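Local coordinates for (R)-S-adenosyl-L-methionine hydrolase (Thermus thermophilus, PDB 2CW5), which catalyses the hydrolysis of S-adenosyl-L-methionine to adenosine and L-methionine and works as a homotrimer, at residues Phe184-Thr189 with Glu232-Arg237. Numbering follows the deposited sequence.
Sequences FGNAIT and EVAVNR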
loop_
_atom_site.group_PDB
_atom_site.type_symbol
_atom_site.label_atom_id
_atom_site.label_comp_id
_atom_site.label_asym_id
_atom_site.label_seq_id
_atom_site.Cartn_x
_atom_site.Cartn_y
_atom_site.Cartn_z
ATOM N N PHE C 184 13.938 0.478 8.211
ATOM C CA PHE C 184 14.528 -0.511 9.113
ATOM C C PHE C 184 15.193 0.147 10.316
ATOM O O PHE C 184 15.749 -0.534 11.182
ATOM C CB PHE C 184 15.564 -1.353 8.369
ATOM C CG PHE C 184 15.003 -2.114 7.204
ATOM C CD1 PHE C 184 14.080 -3.136 7.402
ATOM C CD2 PHE C 184 15.401 -1.814 5.906
ATOM C CE1 PHE C 184 13.564 -3.848 6.322
ATOM C CE2 PHE C 184 14.887 -2.521 4.818
ATOM C CZ PHE C 184 13.968 -3.539 5.029
ATOM N N GLY C 185 15.141 1.474 10.365
ATOM C CA GLY C 185 15.750 2.181 11.472
ATOM C C GLY C 185 17.191 2.565 11.202
ATOM O O GLY C 185 17.876 3.058 12.098
ATOM N N ASN C 186 17.660 2.328 9.977
ATOM C CA ASN C 186 19.024 2.690 9.606
ATOM C C ASN C 186 19.061 4.213 9.575
ATOM O O ASN C 186 18.111 4.850 9.131
ATOM C CB ASN C 186 19.387 2.174 8.203
ATOM C CG ASN C 186 19.422 0.662 8.114
ATOM O OD1 ASN C 186 19.952 -0.009 8.998
ATOM N ND2 ASN C 186 18.873 0.118 7.032
ATOM N N ALA C 187 20.156 4.792 10.035
ATOM C CA ALA C 187 20.280 6.243 10.036
ATOM C C ALA C 187 21.025 6.721 8.792
ATOM O O ALA C 187 22.112 6.232 8.482
ATOM C CB ALA C 187 21.004 6.697 11.287
ATOM N N ILE C 188 20.424 7.664 8.077
ATOM C CA ILE C 188 21.037 8.239 6.886
ATOM C C ILE C 188 21.676 9.547 7.340
ATOM O O ILE C 188 21.011 10.368 7.976
ATOM C CB ILE C 188 19.981 8.571 5.804
ATOM C CG1 ILE C 188 19.099 7.349 5.527
ATOM C CG2 ILE C 188 20.675 9.058 4.540
ATOM C CD1 ILE C 188 19.845 6.136 4.987
ATOM N N THR C 189 22.955 9.748 7.027
ATOM C CA THR C 189 23.634 10.971 7.430
ATOM C C THR C 189 23.894 11.852 6.218
ATOM O O THR C 189 23.637 11.449 5.081
ATOM C CB THR C 189 24.985 10.687 8.122
ATOM O OG1 THR C 189 25.967 10.345 7.139
ATOM C CG2 THR C 189 24.841 9.534 9.126
ATOM N N GLU C 232 25.846 5.784 6.082
ATOM C CA GLU C 232 24.720 5.266 6.842
ATOM C C GLU C 232 25.209 4.496 8.062
ATOM O O GLU C 232 26.345 4.027 8.092
ATOM C CB GLU C 232 23.868 4.348 5.957
ATOM C CG GLU C 232 23.037 5.085 4.910
ATOM C CD GLU C 232 22.282 4.146 3.976
ATOM O OE1 GLU C 232 21.794 3.094 4.442
ATOM O OE2 GLU C 232 22.160 4.472 2.778
ATOM N N VAL C 233 24.342 4.389 9.066
ATOM C CA VAL C 233 24.642 3.662 10.298
ATOM C C VAL C 233 23.527 2.649 10.526
ATOM O O VAL C 233 22.363 3.022 10.684
ATOM C CB VAL C 233 24.703 4.602 11.520
ATOM C CG1 VAL C 233 24.824 3.781 12.808
ATOM C CG2 VAL C 233 25.890 5.542 11.393
ATOM N N ALA C 234 23.880 1.367 10.540
ATOM C CA ALA C 234 22.884 0.323 10.733
ATOM C C ALA C 234 23.244 -0.658 11.839
ATOM O O ALA C 234 24.381 -0.713 12.303
ATOM C CB ALA C 234 22.668 -0.434 9.426
ATOM N N VAL C 235 22.245 -1.423 12.262
ATOM C CA VAL C 235 22.424 -2.442 13.284
ATOM C C VAL C 235 21.983 -3.744 12.641
ATOM O O VAL C 235 20.866 -3.840 12.128
ATOM C CB VAL C 235 21.544 -2.172 14.528
ATOM C CG1 VAL C 235 21.517 -3.401 15.425
ATOM C CG2 VAL C 235 22.086 -0.979 15.302
ATOM N N ASN C 236 22.863 -4.737 12.654
ATOM C CA ASN C 236 22.554 -6.035 12.067
ATOM C C ASN C 236 21.252 -6.561 12.665
ATOM O O ASN C 236 21.117 -6.660 13.885
ATOM C CB ASN C 236 23.689 -7.021 12.347
ATOM C CG ASN C 236 23.643 -8.236 11.442
ATOM O OD1 ASN C 236 22.613 -8.899 11.326
ATOM N ND2 ASN C 236 24.765 -8.535 10.798
ATOM N N ARG C 237 20.294 -6.888 11.803
ATOM C CA ARG C 237 19.000 -7.396 12.250
ATOM C C ARG C 237 18.467 -6.572 13.418
ATOM O O ARG C 237 17.991 -7.117 14.415
ATOM C CB ARG C 237 19.120 -8.869 12.660
ATOM C CG ARG C 237 18.930 -9.870 11.520
ATOM C CD ARG C 237 19.828 -9.575 10.327
ATOM N NE ARG C 237 19.707 -10.601 9.292
ATOM C CZ ARG C 237 20.246 -10.511 8.080
ATOM N NH1 ARG C 237 20.947 -9.438 7.735
ATOM N NH2 ARG C 237 20.090 -11.501 7.210
HETATM O O HOH W 1 19.545 -0.564 11.622
#
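E232 and I188 face each other as a non-hydrogen-bonded pair of an antiparallel ladder, their side chains side by side and pointing the same way. From CB, 3.6 Å from A187 O, the E232 chain turns beside its own backbone N (chi1 -73°) and then runs extended. Its CG comes 3.4 Å from I188 CD1. The same methyl stands over the face of the carboxylate, 3.3 Å from E232 CD and at nearly equal distances from the two oxygens; OE1 also shares a weak hydrogen bond with Y224 OH. Replacing E232 by alanine would probably leave I188 CD1 without the carboxylate it now covers and take away the weak partner of the Y224 hydroxyl.

One step along, A187 and V233 form the hydrogen-bonded pair: A187 N gives a nearly straight bond to V233 O (2.9 Å, 168° at the hydrogen), and V233 N returns one to A187 O (3.0 Å). Where the strands part, a water donates to N186 OD1 (2.7 Å) and accepts from V235 N (2.9 Å), while D182 holds N186 ND2. E232, N186 and V235 probably contribute to the S-adenosyl-L-methionine site, as in related enzymes. Within the antiparallel sheet of the C-terminal domain, strand 187-189 runs between 175-181 and 231-235; Y50 of helix 45-55 packs on I188 and E232, and helix 240-243 on V235.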